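PDB 4PBQ: putative TRAP PERIPLASMIC SOLUTE BINDING PROTEIN from Haemophilus influenzae, which probably serves as the periplasmic solute-binding component of a TRAP transporter and binds L-gulonate. Local coordinates for residues A[36-41]-A[208-213]; A[53-58]-A[251-256]; A[97-102]-A[317-322]. All blocks are in the same frame, centred on the assembly; numbering follows the deposited sequence.

Contacts 1 and 2 share helix 38-54: contact 1 lies at its N-terminal end and contact 2 at its C-terminal end, their centres about 26 Å apart. Contact 1 is buried and joins two helix starts through selenium, an imidazole and a proline. Contact 2, the most peripheral at about 26 Å from the chain centre, combines an isoleucine packed on a helix terminus with an exposed salt bridge. Contact 3 lies across the chain's centre from contact 1 and is also buried, but its interface consists of aliphatic groups, and its polar bonds, a salt bridge in one segment and an Asx turn in the other, do not cross it. No two contacts touch.

Contact 1 of 3, residues A[36-41]-A[208-213]; sequences IHPSHI and PYMLIK
His37 and Met210 mark the closest backbone approach, with His37 CA 7.3 Å from Met210 CA, and each sits at the start of a helix: His37 is the N-cap of helix 38-54, and Met210 is the second residue of helix 209-214. Met210, present as selenomethionine, supplies the whole contact from its side, and its CB points at the opposing segment. A nearly extended second torsion carries selenium out to the proline, and the bend at the last one (chi3 -76°) turns the terminal methyl to the imidazole. Met210 SE lies 3.5 Å from Pro38 CG and nearly as close to Pro38 CD; it meets the CG-CD bond of the proline, the two side chains reaching toward each other. Met210 CE comes within 3.8 Å of His37 NE2, an oblique approach to the ring. The selenium counterpart of a Met-aromatic contact results, with Met210 SE 5.0 Å from the centroid of the His37 ring and 32° off its normal.

The imidazole is held on its other nitrogen. With CG of His37 anti to the backbone N (chi1 -168°), ND1 turns forward to the first helical turn. It accepts the capping bond from Ser39 N at 3.2 Å, the donor tilted from the ring plane, and Ser39 OG is 2.8 Å from the same His37 ND1 in a second hydrogen bond. Two bonds to ND1 thus restrain the ring's rotation while its NE2 and CD2 side packs on Met210. Beyond the two segments, His37 touches Asn144 of strand 136-151, and Pro208 packs on the ligand-pocket residue Arg147. The His37 side chain remains about 9 Å from L-gulonate. The arrangement is a side-chain-capped helix N-terminus packed against a second helix start, close to but not lining the ligand pocket.

Contact 2 of 3, residues A[53-58]-A[251-256]; sequences NETNHK and QIIFEK
This is a partly buried helix-end contact at the periphery, where a Schellman motif closing helix 38-54 packs Glu54 and Thr55 against Ile253 and Lys256 of helix 248-281. The crossover from parallel strand 25-30 through helix 38-54 to its neighbour, strand 59-64, is a beta-alpha-beta unit, and the contact lies at the bend between that helix and its second strand. Two features identify the termination: Asn56 takes positive phi as the C-prime residue, and His57 N bonds back to Glu52 O, accompanied by a weak bond from Asn56 N to Asn53 O. A type I' turn from Thr55 to Lys58 overlaps this motif, closed by Lys58 N to Thr55 O at 3.0 Å.

Ile253 provides the apolar centre. Its CG2 branch lies 3.9 Å from Thr55 CG2 and 4.0 Å from Glu54 CB, bridging the last helical residue and the first one beyond it. In the other branch CG1, anti to the carbonyl carbon, and an extended second torsion (chi2 173°) bring Ile253 CD1 to 3.4 Å from Glu54 O. Thr55 offers its methyl to this isoleucine, while its hydroxyl OG1 hydrogen-bonds to Ile51 O. Beside the contact Phe254 meets Tyr59 edge-to-face, tying helix 248-281 to the beginning of strand 59-64, and Lys58 forms a salt bridge with Asp250.

At the exposed margin the side chains of Glu54 and Lys256 cross at about a right angle, both extended beyond CG. Lys256 NZ donates to Glu54 OE1 at 3.0 Å on the syn side, 21° out of the carboxylate plane, while Glu54 OE2 stays 3.7 Å from the same NZ.

Contact 3 of 3, residues A[97-102]-A[317-322]; sequences DPIFGV and KDVVQK
Lys322 NZ donates to Asp318 OD1 at 2.9 Å, a salt bridge one turn apart on helix 316-326, while Val319, the residue after Asp318, turns to the 97-102 segment and makes the contact. The ammonium meets the syn side of the carboxylate, 19° out of its plane. This bond lies within one helix; the interface itself has no hydrogen bond and is purely aliphatic.

Val319 divides its two methyls between two partners. CG1, anti to the backbone N (chi1 170°), meets the valine, with Val319 CG1 4.2 Å from Val102 CG2. The second methyl takes the isoleucine, with Val319 CG2 4.3 Å from Ile99 CD1. Ile99 and Val102, three residues apart on a 3-10 segment, thus both reach Val319, one at each of its methyls; Val102 N bonds to Ile99 O at 3.3 Å. The spacing of the backbones is wide, 8.6 Å between Val102 CA and Val320 CA, and it is Val319, not Val320, that reaches across.

The 3-10 segment begins with an Asx turn: Asp97 OD1 accepts from Ile99 N at 3.2 Å, the donor standing above the carboxylate plane by 38°. The other oxygen of that carboxylate bonds to Tyr134 OH. Ile127 of helix 122-129 touches Ile99, Val102 and Val319 alike, adding another helix to a buried aliphatic cluster. The side chain of Val102 is about 11 Å from L-gulonate, and this is structural packing beyond the pocket: the C-terminal helix laid against a 3-10 segment opened by an Asx turn, in the loop between strand 86-89 and helix 112-119.

Contact 1 of 3, residues A[36-41]-A[208-213]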
loop_
_atom_site.group_PDB
_atom_site.type_symbol
_atom_site.label_atom_id
_atom_site.label_comp_id
_atom_site.label_asym_id
_atom_site.label_seq_id
_atom_site.Cartn_x
_atom_site.Cartn_y
_atom_site.Cartn_z
ATOM N N ILE A 36 -8.051 -9.983 -9.285
ATOM C CA ILE A 36 -9.016 -10.425 -8.290
ATOM C C ILE A 36 -8.754 -9.820 -6.914
ATOM O O ILE A 36 -9.408 -10.170 -5.930
ATOM C CB ILE A 36 -9.162 -11.961 -8.215
ATOM C CG1 ILE A 36 -7.818 -12.655 -8.036
ATOM C CG2 ILE A 36 -9.848 -12.474 -9.472
ATOM C CD1 ILE A 36 -7.190 -12.409 -6.700
ATOM N N HIS A 37 -7.810 -8.886 -6.847
ATOM C CA HIS A 37 -7.654 -8.107 -5.620
ATOM C C HIS A 37 -8.924 -7.255 -5.394
ATOM O O HIS A 37 -9.535 -6.750 -6.355
ATOM C CB HIS A 37 -6.393 -7.220 -5.718
ATOM C CG HIS A 37 -5.991 -6.608 -4.422
ATOM N ND1 HIS A 37 -6.403 -5.352 -4.039
ATOM C CD2 HIS A 37 -5.207 -7.074 -3.419
ATOM C CE1 HIS A 37 -5.889 -5.070 -2.855
ATOM N NE2 HIS A 37 -5.177 -6.102 -2.454
ATOM N N PRO A 38 -9.308 -7.038 -4.131
ATOM C CA PRO A 38 -10.495 -6.180 -3.905
ATOM C C PRO A 38 -10.469 -4.789 -4.545
ATOM O O PRO A 38 -11.511 -4.276 -4.954
ATOM C CB PRO A 38 -10.549 -6.076 -2.375
ATOM C CG PRO A 38 -10.023 -7.425 -1.923
ATOM C CD PRO A 38 -8.869 -7.689 -2.889
ATOM N N SER A 39 -9.307 -4.164 -4.617
ATOM C CA SER A 39 -9.167 -2.894 -5.327
ATOM C C SER A 39 -9.603 -3.007 -6.787
ATOM O O SER A 39 -10.288 -2.121 -7.312
ATOM C CB SER A 39 -7.721 -2.344 -5.223
ATOM O OG SER A 39 -6.794 -3.229 -5.810
ATOM N N HIS A 40 -9.244 -4.096 -7.453
ATOM C CA HIS A 40 -9.579 -4.223 -8.859
ATOM C C HIS A 40 -11.063 -4.460 -9.018
ATOM O O HIS A 40 -11.689 -3.863 -9.879
ATOM C CB HIS A 40 -8.847 -5.377 -9.534
ATOM C CG HIS A 40 -8.995 -5.366 -11.023
ATOM N ND1 HIS A 40 -8.207 -4.592 -11.839
ATOM C CD2 HIS A 40 -9.856 -6.005 -11.845
ATOM C CE1 HIS A 40 -8.576 -4.742 -13.099
ATOM N NE2 HIS A 40 -9.576 -5.598 -13.128
ATOM N N ILE A 41 -11.600 -5.346 -8.187
ATOM C CA ILE A 41 -13.021 -5.680 -8.229
ATOM C C ILE A 41 -13.849 -4.430 -7.976
ATOM O O ILE A 41 -14.806 -4.158 -8.697
ATOM C CB ILE A 41 -13.350 -6.776 -7.190
ATOM C CG1 ILE A 41 -12.717 -8.113 -7.617
ATOM C CG2 ILE A 41 -14.833 -6.986 -7.070
ATOM C CD1 ILE A 41 -12.711 -9.170 -6.533
ATOM N N PRO A 208 1.116 -7.297 2.474
ATOM C CA PRO A 208 -0.135 -7.744 3.087
ATOM C C PRO A 208 -0.482 -9.177 2.708
ATOM O O PRO A 208 -0.038 -9.672 1.658
ATOM C CB PRO A 208 -1.176 -6.737 2.554
ATOM C CG PRO A 208 -0.362 -5.533 2.147
ATOM C CD PRO A 208 0.936 -6.102 1.643
ATOM N N TYR A 209 -1.304 -9.822 3.537
ATOM C CA TYR A 209 -1.783 -11.182 3.262
ATOM C C TYR A 209 -2.329 -11.342 1.839
ATOM O O TYR A 209 -2.022 -12.329 1.176
ATOM C CB TYR A 209 -2.875 -11.602 4.262
ATOM C CG TYR A 209 -2.352 -12.202 5.541
ATOM C CD1 TYR A 209 -1.737 -13.441 5.555
ATOM C CD2 TYR A 209 -2.511 -11.541 6.744
ATOM C CE1 TYR A 209 -1.281 -14.005 6.754
ATOM C CE2 TYR A 209 -2.039 -12.075 7.915
ATOM C CZ TYR A 209 -1.440 -13.309 7.920
ATOM O OH TYR A 209 -0.993 -13.823 9.130
HETATM N N MSE A 210 -3.168 -10.408 1.378
HETATM C CA MSE A 210 -3.809 -10.619 0.089
HETATM C C MSE A 210 -2.808 -10.630 -1.040
HETATM O O MSE A 210 -2.923 -11.463 -1.940
HETATM C CB MSE A 210 -4.932 -9.615 -0.191
HETATM C CG MSE A 210 -6.069 -9.739 0.802
HETATM SE SE MSE A 210 -7.603 -8.631 0.342
HETATM C CE MSE A 210 -6.902 -6.912 0.873
ATOM N N LEU A 211 -1.799 -9.761 -0.990
ATOM C CA LEU A 211 -0.737 -9.813 -1.981
ATOM C C LEU A 211 0.003 -11.163 -1.969
ATOM O O LEU A 211 0.285 -11.751 -3.014
ATOM C CB LEU A 211 0.237 -8.646 -1.746
ATOM C CG LEU A 211 1.386 -8.367 -2.716
ATOM C CD1 LEU A 211 2.521 -9.397 -2.686
ATOM C CD2 LEU A 211 0.852 -8.198 -4.088
ATOM N N ILE A 212 0.335 -11.657 -0.782
ATOM C CA ILE A 212 1.019 -12.932 -0.649
ATOM C C ILE A 212 0.240 -14.076 -1.306
ATOM O O ILE A 212 0.826 -14.941 -1.951
ATOM C CB ILE A 212 1.321 -13.198 0.830
ATOM C CG1 ILE A 212 2.374 -12.193 1.276
ATOM C CG2 ILE A 212 1.817 -14.626 1.051
ATOM C CD1 ILE A 212 2.628 -12.191 2.781
ATOM N N LYS A 213 -1.091 -14.058 -1.211
ATOM C CA LYS A 213 -1.873 -15.086 -1.885
ATOM C C LYS A 213 -1.951 -14.799 -3.381
ATOM O O LYS A 213 -1.704 -15.691 -4.199
ATOM C CB LYS A 213 -3.297 -15.175 -1.346
ATOM C CG LYS A 213 -4.068 -16.354 -1.959
ATOM C CD LYS A 213 -5.558 -16.312 -1.703
ATOM C CE LYS A 213 -6.226 -17.381 -2.536
ATOM N NZ LYS A 213 -7.729 -17.401 -2.444
#

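Contact 2 of 3, residues A[53-58]-A[251-256]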
loop_
_atom_site.group_PDB
_atom_site.type_symbol
_atom_site.label_atom_id
_atom_site.label_comp_id
_atom_site.label_asym_id
_atom_site.label_seq_id
_atom_site.Cartn_x
_atom_site.Cartn_y
_atom_site.Cartn_z
ATOM N N ASN A 53 -21.261 5.100 -16.811
ATOM C CA ASN A 53 -22.717 5.251 -16.919
ATOM C C ASN A 53 -23.220 6.673 -16.691
ATOM O O ASN A 53 -24.049 7.182 -17.443
ATOM C CB ASN A 53 -23.432 4.310 -15.956
ATOM C CG ASN A 53 -23.396 2.869 -16.410
ATOM O OD1 ASN A 53 -23.556 2.576 -17.593
ATOM N ND2 ASN A 53 -23.211 1.956 -15.464
ATOM N N GLU A 54 -22.753 7.312 -15.635
ATOM C CA GLU A 54 -23.304 8.591 -15.234
ATOM C C GLU A 54 -22.731 9.793 -15.997
ATOM O O GLU A 54 -23.197 10.917 -15.818
ATOM C CB GLU A 54 -23.183 8.737 -13.716
ATOM C CG GLU A 54 -23.944 7.619 -13.011
ATOM C CD GLU A 54 -23.993 7.713 -11.491
ATOM O OE1 GLU A 54 -23.807 8.823 -10.952
ATOM O OE2 GLU A 54 -24.235 6.650 -10.851
ATOM N N THR A 55 -21.746 9.560 -16.867
ATOM C CA THR A 55 -21.274 10.617 -17.761
ATOM C C THR A 55 -21.664 10.342 -19.210
ATOM O O THR A 55 -21.032 10.844 -20.142
ATOM C CB THR A 55 -19.741 10.805 -17.702
ATOM O OG1 THR A 55 -19.073 9.683 -18.312
ATOM C CG2 THR A 55 -19.275 11.001 -16.277
ATOM N N ASN A 56 -22.703 9.541 -19.419
ATOM C CA ASN A 56 -23.154 9.281 -20.785
ATOM C C ASN A 56 -21.993 8.742 -21.626
ATOM O O ASN A 56 -21.874 9.042 -22.814
ATOM C CB ASN A 56 -23.695 10.578 -21.398
ATOM C CG ASN A 56 -24.315 10.373 -22.785
ATOM O OD1 ASN A 56 -24.797 9.288 -23.112
ATOM N ND2 ASN A 56 -24.277 11.425 -23.609
ATOM N N HIS A 57 -21.112 7.995 -20.976
ATOM C CA HIS A 57 -19.979 7.354 -21.636
ATOM C C HIS A 57 -18.958 8.324 -22.272
ATOM O O HIS A 57 -18.231 7.969 -23.197
ATOM C CB HIS A 57 -20.513 6.353 -22.656
ATOM C CG HIS A 57 -21.202 5.187 -22.022
ATOM N ND1 HIS A 57 -22.562 5.156 -21.788
ATOM C CD2 HIS A 57 -20.708 4.025 -21.530
ATOM C CE1 HIS A 57 -22.877 4.015 -21.200
ATOM N NE2 HIS A 57 -21.770 3.313 -21.033
ATOM N N LYS A 58 -18.873 9.527 -21.713
ATOM C CA LYS A 58 -17.931 10.561 -22.161
ATOM C C LYS A 58 -16.505 10.236 -21.721
ATOM O O LYS A 58 -15.526 10.726 -22.310
ATOM C CB LYS A 58 -18.337 11.887 -21.536
ATOM C CG LYS A 58 -17.417 13.051 -21.832
ATOM C CD LYS A 58 -17.988 14.340 -21.252
ATOM C CE LYS A 58 -17.074 15.536 -21.496
ATOM N NZ LYS A 58 -17.714 16.803 -21.004
ATOM N N GLN A 251 -16.222 16.314 -12.586
ATOM C CA GLN A 251 -15.377 15.959 -11.453
ATOM C C GLN A 251 -16.207 15.485 -10.267
ATOM O O GLN A 251 -15.789 14.590 -9.539
ATOM C CB GLN A 251 -14.506 17.136 -11.025
ATOM C CG GLN A 251 -13.343 17.443 -11.951
ATOM C CD GLN A 251 -12.481 18.565 -11.414
ATOM O OE1 GLN A 251 -12.833 19.214 -10.423
ATOM N NE2 GLN A 251 -11.363 18.831 -12.086
ATOM N N ILE A 252 -17.372 16.090 -10.065
ATOM C CA ILE A 252 -18.284 15.673 -9.002
ATOM C C ILE A 252 -18.706 14.209 -9.187
ATOM O O ILE A 252 -18.821 13.457 -8.208
ATOM C CB ILE A 252 -19.509 16.595 -8.971
ATOM C CG1 ILE A 252 -19.115 17.929 -8.343
ATOM C CG2 ILE A 252 -20.697 15.963 -8.194
ATOM C CD1 ILE A 252 -20.089 19.066 -8.678
ATOM N N ILE A 253 -18.898 13.799 -10.443
ATOM C CA ILE A 253 -19.233 12.405 -10.726
ATOM C C ILE A 253 -18.036 11.483 -10.436
ATOM O O ILE A 253 -18.211 10.410 -9.874
ATOM C CB ILE A 253 -19.723 12.234 -12.166
ATOM C CG1 ILE A 253 -21.034 13.024 -12.330
ATOM C CG2 ILE A 253 -19.965 10.769 -12.469
ATOM C CD1 ILE A 253 -21.554 13.074 -13.742
ATOM N N PHE A 254 -16.828 11.900 -10.810
ATOM C CA PHE A 254 -15.617 11.145 -10.471
ATOM C C PHE A 254 -15.489 11.029 -8.963
ATOM O O PHE A 254 -15.105 9.992 -8.457
ATOM C CB PHE A 254 -14.346 11.817 -11.014
ATOM C CG PHE A 254 -14.031 11.480 -12.443
ATOM C CD1 PHE A 254 -14.852 11.918 -13.471
ATOM C CD2 PHE A 254 -12.909 10.715 -12.752
ATOM C CE1 PHE A 254 -14.567 11.598 -14.801
ATOM C CE2 PHE A 254 -12.592 10.400 -14.053
ATOM C CZ PHE A 254 -13.431 10.836 -15.101
ATOM N N GLU A 255 -15.790 12.110 -8.245
ATOM C CA GLU A 255 -15.682 12.093 -6.777
ATOM C C GLU A 255 -16.722 11.169 -6.132
ATOM O O GLU A 255 -16.418 10.476 -5.160
ATOM C CB GLU A 255 -15.772 13.511 -6.224
ATOM C CG GLU A 255 -14.540 14.336 -6.572
ATOM C CD GLU A 255 -14.798 15.856 -6.622
ATOM O OE1 GLU A 255 -15.945 16.310 -6.452
ATOM O OE2 GLU A 255 -13.830 16.600 -6.850
ATOM N N LYS A 256 -17.935 11.168 -6.668
ATOM C CA LYS A 256 -18.987 10.235 -6.230
ATOM C C LYS A 256 -18.511 8.798 -6.419
ATOM O O LYS A 256 -18.661 7.944 -5.555
ATOM C CB LYS A 256 -20.270 10.470 -7.051
ATOM C CG LYS A 256 -21.421 9.489 -6.749
ATOM C CD LYS A 256 -22.648 9.719 -7.680
ATOM C CE LYS A 256 -23.781 8.745 -7.402
ATOM N NZ LYS A 256 -25.008 9.059 -8.190
#

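Contact 3 of 3, residues A[97-102]-A[317-322]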
loop_
_atom_site.group_PDB
_atom_site.type_symbol
_atom_site.label_atom_id
_atom_site.label_comp_id
_atom_site.label_asym_id
_atom_site.label_seq_id
_atom_site.Cartn_x
_atom_site.Cartn_y
_atom_site.Cartn_z
ATOM N N ASP A 97 8.819 13.650 -1.664
ATOM C CA ASP A 97 8.457 14.444 -0.497
ATOM C C ASP A 97 8.043 13.470 0.584
ATOM O O ASP A 97 7.035 12.779 0.460
ATOM C CB ASP A 97 7.306 15.415 -0.827
ATOM C CG ASP A 97 6.980 16.372 0.317
ATOM O OD1 ASP A 97 7.274 16.042 1.481
ATOM O OD2 ASP A 97 6.408 17.467 0.058
ATOM N N PRO A 98 8.795 13.430 1.683
ATOM C CA PRO A 98 8.598 12.345 2.653
ATOM C C PRO A 98 7.247 12.376 3.357
ATOM O O PRO A 98 6.873 11.363 3.935
ATOM C CB PRO A 98 9.719 12.562 3.678
ATOM C CG PRO A 98 10.677 13.498 3.040
ATOM C CD PRO A 98 9.922 14.309 2.044
ATOM N N ILE A 99 6.536 13.498 3.325
ATOM C CA ILE A 99 5.269 13.566 4.045
ATOM C C ILE A 99 4.291 12.495 3.543
ATOM O O ILE A 99 3.474 11.965 4.305
ATOM C CB ILE A 99 4.637 14.989 4.006
ATOM C CG1 ILE A 99 3.565 15.084 5.097
ATOM C CG2 ILE A 99 4.083 15.315 2.627
ATOM C CD1 ILE A 99 3.372 16.454 5.666
ATOM N N PHE A 100 4.385 12.166 2.264
ATOM C CA PHE A 100 3.445 11.198 1.677
ATOM C C PHE A 100 3.625 9.785 2.212
ATOM O O PHE A 100 2.736 8.941 2.060
ATOM C CB PHE A 100 3.551 11.189 0.144
ATOM C CG PHE A 100 3.304 12.534 -0.469
ATOM C CD1 PHE A 100 2.138 13.240 -0.167
ATOM C CD2 PHE A 100 4.219 13.103 -1.327
ATOM C CE1 PHE A 100 1.899 14.498 -0.720
ATOM C CE2 PHE A 100 4.002 14.377 -1.854
ATOM C CZ PHE A 100 2.833 15.069 -1.554
ATOM N N GLY A 101 4.771 9.502 2.821
ATOM C CA GLY A 101 5.027 8.170 3.324
ATOM C C GLY A 101 4.607 7.922 4.773
ATOM O O GLY A 101 4.788 6.806 5.295
ATOM N N VAL A 102 4.048 8.946 5.419
ATOM C CA VAL A 102 3.771 8.889 6.852
ATOM C C VAL A 102 2.839 7.735 7.240
ATOM O O VAL A 102 2.982 7.177 8.322
ATOM C CB VAL A 102 3.216 10.237 7.386
ATOM C CG1 VAL A 102 1.848 10.561 6.799
ATOM C CG2 VAL A 102 3.158 10.233 8.905
ATOM N N LYS A 317 6.283 15.986 14.400
ATOM C CA LYS A 317 5.658 16.041 15.715
ATOM C C LYS A 317 4.177 16.418 15.593
ATOM O O LYS A 317 3.300 15.762 16.164
ATOM C CB LYS A 317 6.404 17.044 16.604
ATOM C CG LYS A 317 5.887 17.136 18.026
ATOM C CD LYS A 317 6.583 18.257 18.802
ATOM C CE LYS A 317 6.294 18.152 20.288
ATOM N NZ LYS A 317 4.877 17.756 20.550
ATOM N N ASP A 318 3.911 17.462 14.818
ATOM C CA ASP A 318 2.557 17.962 14.624
ATOM C C ASP A 318 1.675 16.942 13.876
ATOM O O ASP A 318 0.510 16.747 14.231
ATOM C CB ASP A 318 2.597 19.279 13.849
ATOM C CG ASP A 318 1.222 19.860 13.610
ATOM O OD1 ASP A 318 0.478 20.041 14.597
ATOM O OD2 ASP A 318 0.885 20.126 12.430
ATOM N N VAL A 319 2.228 16.300 12.848
ATOM C CA VAL A 319 1.432 15.383 12.037
ATOM C C VAL A 319 1.049 14.161 12.852
ATOM O O VAL A 319 -0.116 13.753 12.861
ATOM C CB VAL A 319 2.148 14.995 10.719
ATOM C CG1 VAL A 319 1.408 13.860 10.001
ATOM C CG2 VAL A 319 2.243 16.206 9.808
ATOM N N VAL A 320 2.012 13.603 13.574
ATOM C CA VAL A 320 1.735 12.433 14.390
ATOM C C VAL A 320 0.703 12.779 15.482
ATOM O O VAL A 320 -0.175 11.974 15.807
ATOM C CB VAL A 320 3.046 11.854 14.978
ATOM C CG1 VAL A 320 2.751 10.869 16.094
ATOM C CG2 VAL A 320 3.860 11.204 13.871
ATOM N N GLN A 321 0.806 13.980 16.043
ATOM C CA GLN A 321 -0.182 14.444 17.009
ATOM C C GLN A 321 -1.585 14.474 16.397
ATOM O O GLN A 321 -2.545 14.022 17.010
ATOM C CB GLN A 321 0.182 15.834 17.532
ATOM C CG GLN A 321 -0.958 16.497 18.304
ATOM C CD GLN A 321 -0.533 17.773 19.012
ATOM O OE1 GLN A 321 0.650 18.143 19.020
ATOM N NE2 GLN A 321 -1.499 18.452 19.616
ATOM N N LYS A 322 -1.705 14.996 15.185
ATOM C CA LYS A 322 -3.017 15.084 14.554
ATOM C C LYS A 322 -3.551 13.704 14.190
ATOM O O LYS A 322 -4.758 13.461 14.237
ATOM C CB LYS A 322 -2.961 15.975 13.314
ATOM C CG LYS A 322 -2.670 17.446 13.636
ATOM C CD LYS A 322 -2.985 18.341 12.452
ATOM C CE LYS A 322 -2.331 19.706 12.586
ATOM N NZ LYS A 322 -2.326 20.192 13.980
#